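Local coordinates for glutathione S-transferase (Pseudomonas fluorescens, PDB 3M3M), which binds glutathione and, as a member of the glutathione transferase family, probably catalyses its transfer to electrophilic substrates, at residues I18-N23 with E155-A160; P56-E61 with N74-G79; A109-I114 with G174-S179. All blocks are in the same frame, centred on the assembly; numbering follows the deposited sequence.

Contact 1: I18-N23 with E155-A160; sequences IKLMLN and EHYSIA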
ATOM      1  N   ILE A  18      -0.201   0.600  -6.555  1.00  5.97           N
ATOM      2  CA  ILE A  18      -0.699   0.483  -7.930  1.00  7.65           C
ATOM      3  C   ILE A  18       0.476   0.640  -8.940  1.00  8.00           C
ATOM      4  O   ILE A  18       0.558  -0.127  -9.931  1.00  8.66           O
ATOM      5  CB  ILE A  18      -1.781   1.514  -8.174  1.00  8.34           C
ATOM      6  CG1 ILE A  18      -2.883   1.438  -7.044  1.00  6.12           C
ATOM      7  CG2 ILE A  18      -2.427   1.251  -9.534  1.00  9.09           C
ATOM      8  CD1 ILE A  18      -3.348  -0.007  -6.684  1.00  8.55           C
ATOM      9  N   LYS A  19       1.383   1.555  -8.661  1.00  8.34           N
ATOM     10  CA  LYS A  19       2.629   1.656  -9.522  1.00  9.99           C
ATOM     11  C   LYS A  19       3.312   0.279  -9.520  1.00 10.15           C
ATOM     12  O   LYS A  19       3.715  -0.255 -10.575  1.00 10.01           O
ATOM     13  CB  LYS A  19       3.581   2.720  -8.929  1.00 11.12           C
ATOM     14  CG  LYS A  19       4.893   2.802  -9.790  1.00 11.88           C
ATOM     15  CD  LYS A  19       5.968   3.628  -9.063  1.00 10.71           C
ATOM     16  CE  LYS A  19       7.302   3.573  -9.917  1.00 11.24           C
ATOM     17  NZ  LYS A  19       8.349   4.473  -9.257  1.00 12.91           N
ATOM     18  N   LEU A  20       3.527  -0.263  -8.312  1.00  7.50           N
ATOM     19  CA  LEU A  20       4.216  -1.579  -8.243  1.00  8.34           C
ATOM     20  C   LEU A  20       3.466  -2.687  -8.993  1.00  9.19           C
ATOM     21  O   LEU A  20       4.048  -3.423  -9.817  1.00  8.62           O
ATOM     22  CB  LEU A  20       4.338  -1.983  -6.740  1.00  6.93           C
ATOM     23  CG  LEU A  20       5.099  -3.313  -6.467  1.00  6.42           C
ATOM     24  CD1 LEU A  20       6.529  -3.433  -7.295  1.00  8.98           C
ATOM     25  CD2 LEU A  20       5.356  -3.372  -4.914  1.00  6.29           C
HETATM   26  N   MSE A  21       2.143  -2.776  -8.739  1.00  7.13           N
HETATM   27  CA  MSE A  21       1.352  -3.827  -9.453  1.00  8.09           C
HETATM   28  C   MSE A  21       1.366  -3.696 -10.994  1.00  7.78           C
HETATM   29  O   MSE A  21       1.591  -4.705 -11.685  1.00  7.80           O
HETATM   30  CB  MSE A  21      -0.071  -3.748  -8.956  1.00  6.19           C
HETATM   31  CG  MSE A  21      -1.061  -4.756  -9.561  1.00 10.06           C
HETATM   32 SE   MSE A  21      -0.851  -6.526  -8.652  1.00 23.89          SE
HETATM   33  CE  MSE A  21       0.711  -7.308  -9.581  1.00 13.71           C
ATOM     34  N   LEU A  22       1.203  -2.472 -11.493  1.00  7.32           N
ATOM     35  CA  LEU A  22       1.250  -2.265 -12.932  1.00  8.59           C
ATOM     36  C   LEU A  22       2.604  -2.707 -13.524  1.00  9.38           C
ATOM     37  O   LEU A  22       2.638  -3.387 -14.607  1.00  9.67           O
ATOM     38  CB  LEU A  22       0.899  -0.797 -13.286  1.00  9.13           C
ATOM     39  CG  LEU A  22      -0.589  -0.436 -13.006  1.00  8.38           C
ATOM     40  CD1 LEU A  22      -0.637   1.096 -12.961  1.00 11.23           C
ATOM     41  CD2 LEU A  22      -1.460  -1.017 -14.136  1.00  9.79           C
ATOM     42  N   ASN A  23       3.692  -2.317 -12.869  1.00  9.31           N
ATOM     43  CA  ASN A  23       5.042  -2.726 -13.370  1.00  9.65           C
ATOM     44  C   ASN A  23       5.295  -4.229 -13.238  1.00 10.48           C
ATOM     45  O   ASN A  23       5.845  -4.848 -14.138  1.00 10.51           O
ATOM     46  CB  ASN A  23       6.166  -1.886 -12.698  1.00  8.55           C
ATOM     47  CG  ASN A  23       6.179  -0.487 -13.259  1.00 12.52           C
ATOM     48  OD1 ASN A  23       6.865  -0.246 -14.288  1.00 13.00           O
ATOM     49  ND2 ASN A  23       5.380   0.412 -12.714  1.00 10.58           N
ATOM     50  N   GLU A 155       3.762 -19.675   0.295  1.00 17.40           N
ATOM     51  CA  GLU A 155       5.010 -19.567  -0.446  1.00 18.98           C
ATOM     52  C   GLU A 155       4.923 -18.702  -1.632  1.00 18.23           C
ATOM     53  O   GLU A 155       5.864 -18.773  -2.481  1.00 19.71           O
ATOM     54  CB  GLU A 155       5.402 -21.016  -0.969  1.00 20.52           C
ATOM     55  CG  GLU A 155       5.729 -21.984   0.132  1.00 27.22           C
ATOM     56  CD  GLU A 155       7.184 -21.809   0.620  1.00 40.13           C
ATOM     57  OE1 GLU A 155       8.073 -21.397  -0.196  1.00 43.65           O
ATOM     58  OE2 GLU A 155       7.468 -22.130   1.802  1.00 44.37           O
ATOM     59  N   HIS A 156       3.798 -17.980  -1.847  1.00 15.87           N
ATOM     60  CA  HIS A 156       3.665 -17.278  -3.123  1.00 13.63           C
ATOM     61  C   HIS A 156       3.422 -15.769  -2.793  1.00 13.90           C
ATOM     62  O   HIS A 156       2.503 -15.424  -2.032  1.00 13.23           O
ATOM     63  CB  HIS A 156       2.499 -17.823  -3.940  1.00 16.57           C
ATOM     64  CG  HIS A 156       2.707 -19.264  -4.337  1.00 19.15           C
ATOM     65  ND1 HIS A 156       3.560 -19.626  -5.354  1.00 19.94           N
ATOM     66  CD2 HIS A 156       2.307 -20.423  -3.753  1.00 21.96           C
ATOM     67  CE1 HIS A 156       3.606 -20.944  -5.459  1.00 21.14           C
ATOM     68  NE2 HIS A 156       2.860 -21.458  -4.488  1.00 22.27           N
ATOM     69  N   TYR A 157       4.261 -14.928  -3.418  1.00 11.59           N
ATOM     70  CA  TYR A 157       4.077 -13.466  -3.390  1.00  9.75           C
ATOM     71  C   TYR A 157       2.744 -13.140  -3.961  1.00  9.46           C
ATOM     72  O   TYR A 157       2.347 -13.651  -5.051  1.00 11.24           O
ATOM     73  CB  TYR A 157       5.234 -12.899  -4.273  1.00 11.73           C
ATOM     74  CG  TYR A 157       5.338 -11.409  -4.378  1.00 12.56           C
ATOM     75  CD1 TYR A 157       4.975 -10.552  -3.313  1.00 10.16           C
ATOM     76  CD2 TYR A 157       5.940 -10.843  -5.514  1.00 11.28           C
ATOM     77  CE1 TYR A 157       5.130  -9.144  -3.465  1.00 13.19           C
ATOM     78  CE2 TYR A 157       6.104  -9.452  -5.676  1.00 14.24           C
ATOM     79  CZ  TYR A 157       5.718  -8.631  -4.610  1.00 12.85           C
ATOM     80  OH  TYR A 157       5.872  -7.296  -4.754  1.00 11.11           O
ATOM     81  N   SER A 158       1.972 -12.271  -3.222  1.00  8.68           N
ATOM     82  CA  SER A 158       0.579 -11.970  -3.661  1.00  9.12           C
ATOM     83  C   SER A 158       0.300 -10.494  -3.384  1.00  7.73           C
ATOM     84  O   SER A 158       1.136  -9.762  -2.800  1.00  7.50           O
ATOM     85  CB  SER A 158      -0.412 -12.791  -2.800  1.00  7.87           C
ATOM     86  OG  SER A 158      -0.445 -12.317  -1.452  1.00 10.78           O
ATOM     87  N   ILE A 159      -0.932 -10.073  -3.718  1.00  8.77           N
ATOM     88  CA  ILE A 159      -1.291  -8.676  -3.472  1.00  8.35           C
ATOM     89  C   ILE A 159      -1.456  -8.403  -1.987  1.00  8.51           C
ATOM     90  O   ILE A 159      -1.557  -7.261  -1.624  1.00 10.33           O
ATOM     91  CB  ILE A 159      -2.637  -8.290  -4.224  1.00  6.61           C
ATOM     92  CG1 ILE A 159      -3.813  -9.247  -3.881  1.00  6.20           C
ATOM     93  CG2 ILE A 159      -2.329  -8.380  -5.770  1.00  9.06           C
ATOM     94  CD1 ILE A 159      -5.134  -8.819  -4.677  1.00  7.65           C
ATOM     95  N   ALA A 160      -1.485  -9.439  -1.136  1.00  8.99           N
ATOM     96  CA  ALA A 160      -1.402  -9.104   0.332  1.00 10.27           C
ATOM     97  C   ALA A 160      -0.023  -8.550   0.661  1.00  9.83           C
ATOM     98  O   ALA A 160       0.084  -7.607   1.437  1.00  8.08           O
ATOM     99  CB  ALA A 160      -1.619 -10.365   1.202  1.00  9.79           C
TER

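Contact 2: P56-E61 with N74-G79; sequences PVLELE and NFLADG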
ATOM      1  N   PRO A  56      -5.442   6.326  -4.521  1.00  7.17           N
ATOM      2  CA  PRO A  56      -5.419   6.288  -6.011  1.00  8.95           C
ATOM      3  C   PRO A  56      -6.830   6.039  -6.589  1.00  9.36           C
ATOM      4  O   PRO A  56      -7.770   5.534  -5.895  1.00  8.27           O
ATOM      5  CB  PRO A  56      -4.474   5.118  -6.287  1.00  9.19           C
ATOM      6  CG  PRO A  56      -4.832   4.157  -5.114  1.00  8.40           C
ATOM      7  CD  PRO A  56      -4.834   5.129  -3.914  1.00  9.20           C
ATOM      8  N   VAL A  57      -6.972   6.453  -7.853  1.00  8.60           N
ATOM      9  CA  VAL A  57      -8.080   6.081  -8.727  1.00  6.41           C
ATOM     10  C   VAL A  57      -7.484   5.464  -9.984  1.00  8.91           C
ATOM     11  O   VAL A  57      -6.463   5.948 -10.496  1.00  9.70           O
ATOM     12  CB  VAL A  57      -8.851   7.329  -9.127  1.00  7.55           C
ATOM     13  CG1 VAL A  57     -10.064   6.861 -10.093  1.00 10.69           C
ATOM     14  CG2 VAL A  57      -9.457   7.990  -7.866  1.00  9.53           C
ATOM     15  N   LEU A  58      -8.097   4.389 -10.486  1.00  9.56           N
ATOM     16  CA  LEU A  58      -7.670   3.747 -11.749  1.00 10.60           C
ATOM     17  C   LEU A  58      -8.815   4.009 -12.710  1.00 11.58           C
ATOM     18  O   LEU A  58      -9.978   3.657 -12.456  1.00 11.02           O
ATOM     19  CB  LEU A  58      -7.474   2.244 -11.589  1.00 12.22           C
ATOM     20  CG  LEU A  58      -7.149   1.508 -12.900  1.00 12.65           C
ATOM     21  CD1 LEU A  58      -5.790   1.935 -13.331  1.00 13.17           C
ATOM     22  CD2 LEU A  58      -7.115  -0.010 -12.758  1.00 14.93           C
ATOM     23  N   GLU A  59      -8.480   4.672 -13.819  1.00 10.62           N
ATOM     24  CA  GLU A  59      -9.504   4.954 -14.824  1.00 11.55           C
ATOM     25  C   GLU A  59      -9.236   4.088 -16.055  1.00 13.11           C
ATOM     26  O   GLU A  59      -8.108   4.021 -16.552  1.00 12.85           O
ATOM     27  CB  GLU A  59      -9.439   6.441 -15.212  1.00 11.65           C
ATOM     28  CG  GLU A  59     -10.412   6.771 -16.397  1.00 13.22           C
ATOM     29  CD  GLU A  59     -10.251   8.255 -16.756  1.00 25.14           C
ATOM     30  OE1 GLU A  59     -10.409   9.073 -15.891  1.00 21.70           O
ATOM     31  OE2 GLU A  59      -9.983   8.597 -17.919  1.00 36.03           O
ATOM     32  N   LEU A  60     -10.262   3.365 -16.490  1.00 12.80           N
ATOM     33  CA  LEU A  60     -10.179   2.438 -17.636  1.00 15.12           C
ATOM     34  C   LEU A  60     -10.522   3.176 -18.926  1.00 17.71           C
ATOM     35  O   LEU A  60     -11.007   4.307 -18.921  1.00 17.70           O
ATOM     36  CB  LEU A  60     -11.171   1.255 -17.447  1.00 13.36           C
ATOM     37  CG  LEU A  60     -11.118   0.622 -16.007  1.00 16.05           C
ATOM     38  CD1 LEU A  60     -12.195  -0.481 -15.881  1.00 17.84           C
ATOM     39  CD2 LEU A  60      -9.699   0.061 -15.624  1.00 18.04           C
ATOM     40  N   GLU A  61     -10.299   2.483 -20.042  1.00 20.53           N
ATOM     41  CA  GLU A  61     -10.458   3.113 -21.359  1.00 25.28           C
ATOM     42  C   GLU A  61     -11.849   3.652 -21.628  1.00 24.31           C
ATOM     43  O   GLU A  61     -11.986   4.692 -22.269  1.00 24.86           O
ATOM     44  CB  GLU A  61     -10.026   2.074 -22.405  1.00 27.35           C
ATOM     45  CG  GLU A  61      -9.580   2.629 -23.737  1.00 39.13           C
ATOM     46  CD  GLU A  61      -8.937   1.522 -24.641  1.00 48.69           C
ATOM     47  OE1 GLU A  61      -8.312   0.561 -24.102  1.00 52.93           O
ATOM     48  OE2 GLU A  61      -9.067   1.612 -25.888  1.00 52.79           O
ATOM     49  N   ASN A  74      -6.893  -6.020  -6.507  1.00  6.35           N
ATOM     50  CA  ASN A  74      -7.655  -7.242  -6.924  1.00  7.58           C
ATOM     51  C   ASN A  74      -8.024  -7.244  -8.419  1.00  8.59           C
ATOM     52  O   ASN A  74      -7.959  -8.352  -9.070  1.00  9.89           O
ATOM     53  CB  ASN A  74      -8.904  -7.356  -6.058  1.00  8.14           C
ATOM     54  CG  ASN A  74      -8.604  -8.105  -4.695  1.00  8.42           C
ATOM     55  OD1 ASN A  74      -8.658  -9.328  -4.627  1.00  9.86           O
ATOM     56  ND2 ASN A  74      -8.157  -7.387  -3.702  1.00  6.62           N
ATOM     57  N   PHE A  75      -8.489  -6.096  -8.934  1.00  8.13           N
ATOM     58  CA  PHE A  75      -8.881  -6.022 -10.362  1.00  7.06           C
ATOM     59  C   PHE A  75      -7.642  -6.341 -11.244  1.00  8.76           C
ATOM     60  O   PHE A  75      -7.761  -7.141 -12.204  1.00 10.18           O
ATOM     61  CB  PHE A  75      -9.307  -4.630 -10.655  1.00  7.97           C
ATOM     62  CG  PHE A  75      -9.650  -4.385 -12.035  1.00 11.15           C
ATOM     63  CD1 PHE A  75     -10.838  -4.933 -12.557  1.00 13.78           C
ATOM     64  CD2 PHE A  75      -8.762  -3.639 -12.902  1.00 14.06           C
ATOM     65  CE1 PHE A  75     -11.220  -4.667 -13.927  1.00 15.74           C
ATOM     66  CE2 PHE A  75      -9.171  -3.395 -14.265  1.00 16.09           C
ATOM     67  CZ  PHE A  75     -10.338  -3.980 -14.752  1.00 14.94           C
ATOM     68  N   LEU A  76      -6.489  -5.720 -10.929  1.00  9.26           N
ATOM     69  CA  LEU A  76      -5.286  -5.924 -11.810  1.00  8.59           C
ATOM     70  C   LEU A  76      -4.747  -7.329 -11.730  1.00  9.89           C
ATOM     71  O   LEU A  76      -4.241  -7.910 -12.744  1.00 11.43           O
ATOM     72  CB  LEU A  76      -4.163  -4.913 -11.446  1.00  7.75           C
ATOM     73  CG  LEU A  76      -4.566  -3.478 -11.730  1.00 11.01           C
ATOM     74  CD1 LEU A  76      -3.537  -2.430 -11.191  1.00 10.43           C
ATOM     75  CD2 LEU A  76      -4.841  -3.252 -13.245  1.00 11.16           C
ATOM     76  N   ALA A  77      -4.827  -7.929 -10.565  1.00 10.31           N
ATOM     77  CA  ALA A  77      -4.141  -9.234 -10.276  1.00 10.34           C
ATOM     78  C   ALA A  77      -5.001 -10.454 -10.661  1.00 15.99           C
ATOM     79  O   ALA A  77      -4.543 -11.612 -10.604  1.00 15.70           O
ATOM     80  CB  ALA A  77      -3.768  -9.363  -8.776  1.00 10.77           C
ATOM     81  N   ASP A  78      -6.300 -10.217 -10.876  1.00 17.83           N
ATOM     82  CA  ASP A  78      -7.186 -11.410 -10.891  1.00 20.76           C
ATOM     83  C   ASP A  78      -6.755 -12.240 -12.135  1.00 18.85           C
ATOM     84  O   ASP A  78      -6.494 -11.685 -13.224  1.00 17.75           O
ATOM     85  CB  ASP A  78      -8.621 -10.984 -11.009  1.00 23.33           C
ATOM     86  CG  ASP A  78      -9.539 -12.154 -11.291  1.00 31.96           C
ATOM     87  OD1 ASP A  78     -10.111 -12.152 -12.441  1.00 40.61           O
ATOM     88  OD2 ASP A  78      -9.511 -13.096 -10.436  1.00 36.29           O
ATOM     89  N   GLY A  79      -6.644 -13.551 -11.911  1.00 20.12           N
ATOM     90  CA  GLY A  79      -6.130 -14.454 -12.973  1.00 20.21           C
ATOM     91  C   GLY A  79      -4.629 -14.524 -13.089  1.00 20.31           C
ATOM     92  O   GLY A  79      -4.148 -15.172 -14.034  1.00 22.95           O
TER

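Contact 3: A109-I114 with G174-S179; sequences AVARFI and GGFDLS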
ATOM      1  N   ALA A 109       0.997   4.716   8.162  1.00  9.91           N
ATOM      2  CA  ALA A 109       0.948   5.805   7.175  1.00 10.73           C
ATOM      3  C   ALA A 109       0.802   7.165   7.877  1.00 10.77           C
ATOM      4  O   ALA A 109       1.431   8.133   7.449  1.00 12.32           O
ATOM      5  CB  ALA A 109      -0.249   5.641   6.165  1.00 10.77           C
ATOM      6  N   VAL A 110      -0.040   7.239   8.915  1.00 10.71           N
ATOM      7  CA  VAL A 110      -0.275   8.530   9.562  1.00 10.96           C
ATOM      8  C   VAL A 110       0.964   8.965  10.382  1.00 10.58           C
ATOM      9  O   VAL A 110       1.306  10.163  10.412  1.00 11.88           O
ATOM     10  CB  VAL A 110      -1.607   8.513  10.384  1.00 12.97           C
ATOM     11  CG1 VAL A 110      -1.923   9.889  11.039  1.00 12.66           C
ATOM     12  CG2 VAL A 110      -2.775   8.199   9.427  1.00 12.52           C
ATOM     13  N   ALA A 111       1.644   8.010  11.025  1.00 10.40           N
ATOM     14  CA  ALA A 111       2.908   8.407  11.748  1.00  9.88           C
ATOM     15  C   ALA A 111       3.898   8.986  10.740  1.00 11.62           C
ATOM     16  O   ALA A 111       4.622   9.977  11.010  1.00 11.55           O
ATOM     17  CB  ALA A 111       3.524   7.177  12.432  1.00 10.66           C
ATOM     18  N   ARG A 112       4.010   8.312   9.595  1.00  8.67           N
ATOM     19  CA  ARG A 112       4.949   8.808   8.535  1.00 10.01           C
ATOM     20  C   ARG A 112       4.480  10.195   8.075  1.00 10.80           C
ATOM     21  O   ARG A 112       5.296  11.082   7.833  1.00 12.88           O
ATOM     22  CB  ARG A 112       4.927   7.800   7.370  1.00  9.24           C
ATOM     23  CG  ARG A 112       5.533   8.421   6.046  1.00 11.27           C
ATOM     24  CD  ARG A 112       5.830   7.232   5.076  1.00 12.55           C
ATOM     25  NE  ARG A 112       6.382   7.708   3.768  1.00 11.36           N
ATOM     26  CZ  ARG A 112       5.659   8.086   2.715  1.00 11.75           C
ATOM     27  NH1 ARG A 112       4.319   8.131   2.798  1.00 11.58           N
ATOM     28  NH2 ARG A 112       6.239   8.320   1.524  1.00 12.61           N
ATOM     29  N   PHE A 113       3.175  10.409   7.918  1.00  9.93           N
ATOM     30  CA  PHE A 113       2.705  11.769   7.517  1.00 12.54           C
ATOM     31  C   PHE A 113       3.108  12.809   8.556  1.00 13.59           C
ATOM     32  O   PHE A 113       3.712  13.829   8.212  1.00 13.29           O
ATOM     33  CB  PHE A 113       1.201  11.817   7.311  1.00 13.13           C
ATOM     34  CG  PHE A 113       0.727  13.166   6.903  1.00 15.76           C
ATOM     35  CD1 PHE A 113       0.921  13.615   5.615  1.00 20.77           C
ATOM     36  CD2 PHE A 113       0.080  14.001   7.852  1.00 14.25           C
ATOM     37  CE1 PHE A 113       0.457  14.879   5.246  1.00 22.24           C
ATOM     38  CE2 PHE A 113      -0.329  15.283   7.472  1.00 16.19           C
ATOM     39  CZ  PHE A 113      -0.124  15.707   6.192  1.00 18.72           C
ATOM     40  N   ILE A 114       2.844  12.506   9.819  1.00 13.51           N
ATOM     41  CA  ILE A 114       3.205  13.422  10.911  1.00 13.00           C
ATOM     42  C   ILE A 114       4.686  13.734  10.919  1.00 14.07           C
ATOM     43  O   ILE A 114       5.083  14.918  11.024  1.00 13.77           O
ATOM     44  CB  ILE A 114       2.728  12.850  12.286  1.00 14.47           C
ATOM     45  CG1 ILE A 114       1.181  12.966  12.367  1.00 15.35           C
ATOM     46  CG2 ILE A 114       3.380  13.612  13.483  1.00 14.53           C
ATOM     47  CD1 ILE A 114       0.609  12.080  13.618  1.00 17.00           C
ATOM     48  N   GLY A 174       8.243   7.112   9.502  1.00 12.80           N
ATOM     49  CA  GLY A 174       7.279   7.437  10.583  1.00 12.38           C
ATOM     50  C   GLY A 174       7.846   7.016  11.971  1.00 13.22           C
ATOM     51  O   GLY A 174       7.094   7.022  12.975  1.00 12.52           O
ATOM     52  N   GLY A 175       9.163   6.722  12.019  1.00 13.61           N
ATOM     53  CA  GLY A 175       9.838   6.463  13.298  1.00 14.55           C
ATOM     54  C   GLY A 175       9.758   5.057  13.844  1.00 15.60           C
ATOM     55  O   GLY A 175      10.209   4.792  14.965  1.00 16.72           O
ATOM     56  N   PHE A 176       9.205   4.126  13.088  1.00 13.14           N
ATOM     57  CA  PHE A 176       9.316   2.704  13.437  1.00 12.79           C
ATOM     58  C   PHE A 176      10.674   2.090  13.166  1.00 13.81           C
ATOM     59  O   PHE A 176      11.271   2.256  12.088  1.00 15.11           O
ATOM     60  CB  PHE A 176       8.209   1.848  12.709  1.00 11.94           C
ATOM     61  CG  PHE A 176       6.823   2.342  13.006  1.00 11.82           C
ATOM     62  CD1 PHE A 176       6.091   1.797  14.118  1.00 11.33           C
ATOM     63  CD2 PHE A 176       6.206   3.331  12.194  1.00  8.13           C
ATOM     64  CE1 PHE A 176       4.750   2.285  14.408  1.00  9.20           C
ATOM     65  CE2 PHE A 176       4.879   3.819  12.532  1.00  8.41           C
ATOM     66  CZ  PHE A 176       4.178   3.300  13.631  1.00 10.56           C
ATOM     67  N   ASP A 177      11.146   1.312  14.144  1.00 14.51           N
ATOM     68  CA  ASP A 177      12.476   0.746  14.033  1.00 15.05           C
ATOM     69  C   ASP A 177      12.351  -0.684  13.562  1.00 15.64           C
ATOM     70  O   ASP A 177      12.028  -1.620  14.353  1.00 14.66           O
ATOM     71  CB  ASP A 177      13.132   0.812  15.419  1.00 16.95           C
ATOM     72  CG  ASP A 177      14.519   0.195  15.447  1.00 20.37           C
ATOM     73  OD1 ASP A 177      15.080  -0.285  14.420  1.00 19.00           O
ATOM     74  OD2 ASP A 177      15.095   0.206  16.596  1.00 22.28           O
ATOM     75  N   LEU A 178      12.596  -0.889  12.260  1.00 13.60           N
ATOM     76  CA  LEU A 178      12.358  -2.215  11.711  1.00 14.43           C
ATOM     77  C   LEU A 178      13.470  -3.154  12.084  1.00 13.93           C
ATOM     78  O   LEU A 178      13.403  -4.308  11.764  1.00 14.36           O
ATOM     79  CB  LEU A 178      12.218  -2.188  10.146  1.00 15.58           C
ATOM     80  CG  LEU A 178      10.918  -1.385   9.742  1.00 18.61           C
ATOM     81  CD1 LEU A 178      10.859  -1.377   8.263  1.00 26.19           C
ATOM     82  CD2 LEU A 178       9.661  -2.028  10.302  1.00 21.98           C
ATOM     83  N   SER A 179      14.563  -2.649  12.721  1.00 16.08           N
ATOM     84  CA  SER A 179      15.618  -3.617  13.143  1.00 16.22           C
ATOM     85  C   SER A 179      15.090  -4.548  14.238  1.00 17.03           C
ATOM     86  O   SER A 179      15.659  -5.625  14.437  1.00 18.04           O
ATOM     87  CB  SER A 179      16.919  -2.933  13.661  1.00 16.92           C
ATOM     88  OG  SER A 179      16.670  -2.313  14.947  1.00 19.68           O
TER

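Contact 1: I18-N23 with E155-A160
Met21 and Ile159 meet where the two domains of the glutathione transferase fold join. Met21, present as selenomethionine, sits on helix 13-24 of the thioredoxin-like N-terminal domain. Ile159 opens helix 159-168 of the helical C-terminal domain. The Met21 side chain leaves its helix alongside the other segment. With CG anti to the backbone N (chi1 -180°), the bend at chi2 (80°) brings SE to 3.7 Å from Ile159 CG2; chi3 then turns CE. The CG2 methyl lies beside the backbone N of Ile159, while CG1 fits between N and the carbonyl carbon (chi1 54°). Val93 of helix 87-117 also touches Ile159, and Phe82 and Leu73 touch Met21.

Beside this pair, Leu20 and Tyr157 reach toward each other from opposite directions. Each side chain sets out from its backbone toward the other segment. They meet loosely at their ends, with Leu20 CD2 4.0 Å from Tyr157 OH. All four touching residues are buried.

Ser158 sets the start of the C-terminal helix as its N-cap. Its backbone N is hydrogen-bonded to Asp161 OD2. Its side chain makes a capping bond, in which Ser158 OG accepts from Ala160 N at 3.1 Å.

Contact 2: P56-E61 with N74-G79
Leu60 and Phe75 approach from opposite directions, one from strand 57-60 and the other from helix 69-77. Both side chains leave the backbone toward the other segment. Leu60 spreads its two methyls at the far end of the ring, with CD2 3.8 Å from Phe75 CE2 and CD1 4.1 Å from Phe75 CZ. The approach to the ring is oblique.

Leu58 comes in at about a right angle to Phe75. Its CG is anti to the backbone N (chi1 175°), and its CD2 is the branch that does the touching. This methyl lies 4.0 Å from Phe75 CD2 and equally 4.0 Å from Leu76 CD2, so it bridges two neighbouring helix residues. Leu76 starts out alongside the strand, but its CD2 branch turns in to Leu58.

Leu58 and Leu76 are buried, whereas Phe75 is exposed. Leu58 also packs on Tyr4 and Val6 of strand 4-8 and on Ile72.

Strand 57-60 begins just after Pro56, which follows a cis peptide bond and touches glutathione. A helix packed on the sheet this way, with a cis-proline leading into the strand, is the beta-beta-alpha half of the thioredoxin fold in glutathione transferases.

Contact 3: A109-I114 with G174-S179
Gly174 lies directly against the backbone of Arg112, with the two CA atoms 3.4 Å apart. The contact belongs to the helical C-terminal domain of the glutathione transferase fold. It joins the long helix 87-117 to the loop between helix 159-168 and helix 182-192. Gly174 has no side chain, and this allows the loop to come so near the helix.

Ala111 is the other half of the first shell. Its CB points at the loop and touches two groups there. Gly174 O is 3.6 Å from Ala111 CB, and Phe176 CE2 is also 3.6 Å from it. The Phe176 ring gets there by its first torsion: CG stands beside the backbone N (chi1 -56°), and the ring reaches back to the helix although the side chain starts out alongside it. It meets the methyl obliquely.

A second shell surrounds these groups and probably helps to position them. His132 NE2 is hydrogen-bonded to Gly174 O. The His132 ring also meets that of Phe176, and Tyr136 packs edge-to-face with Phe176. Both partners lie on helix 125-146.

Arg112 CB rests 4.0 Å from Gly174 CA, and its extended chain then leads away. Its NE forms a salt bridge with Glu173, and its NH2 hydrogen-bonds to the carbonyl O of Arg11 in the N-terminal domain. Arg112 also packs on Tyr167, a glutathione-binding residue, so this side of the contact lies close to the ligand pocket.

Farther out, Asp177 N is hydrogen-bonded to Tyr136 OH. Asp177 then makes an Asx turn into the 3-10 segment at 178-179. Two groups reach its OD1 from the same face of the carboxylate: Ser179 N lies 3.0 Å from Asp177 OD1, and Ser179 OG only 2.6 Å from Asp177 OD1.

Overall arrangement
From the N terminus, helix 13-24 supplies the first half of contact 1, which closes only at 155-160. Contact 2 lies nested inside this large loop. It closes a short one within the N-terminal domain, from strand 57-60 to the end of helix 69-77. Contact 3 opens at 109-114, before contact 1 has closed, and ends at 174-179, so these two cross. Contacts 1 and 2 form continuous packing: Ile159 reaches Ala77 and Asn74, and Met21 reaches Leu76. Contact 3 touches neither and lies on the opposite side of the chain's centre. Contact 1 ties the two domains together, whereas contacts 2 and 3 each work within one.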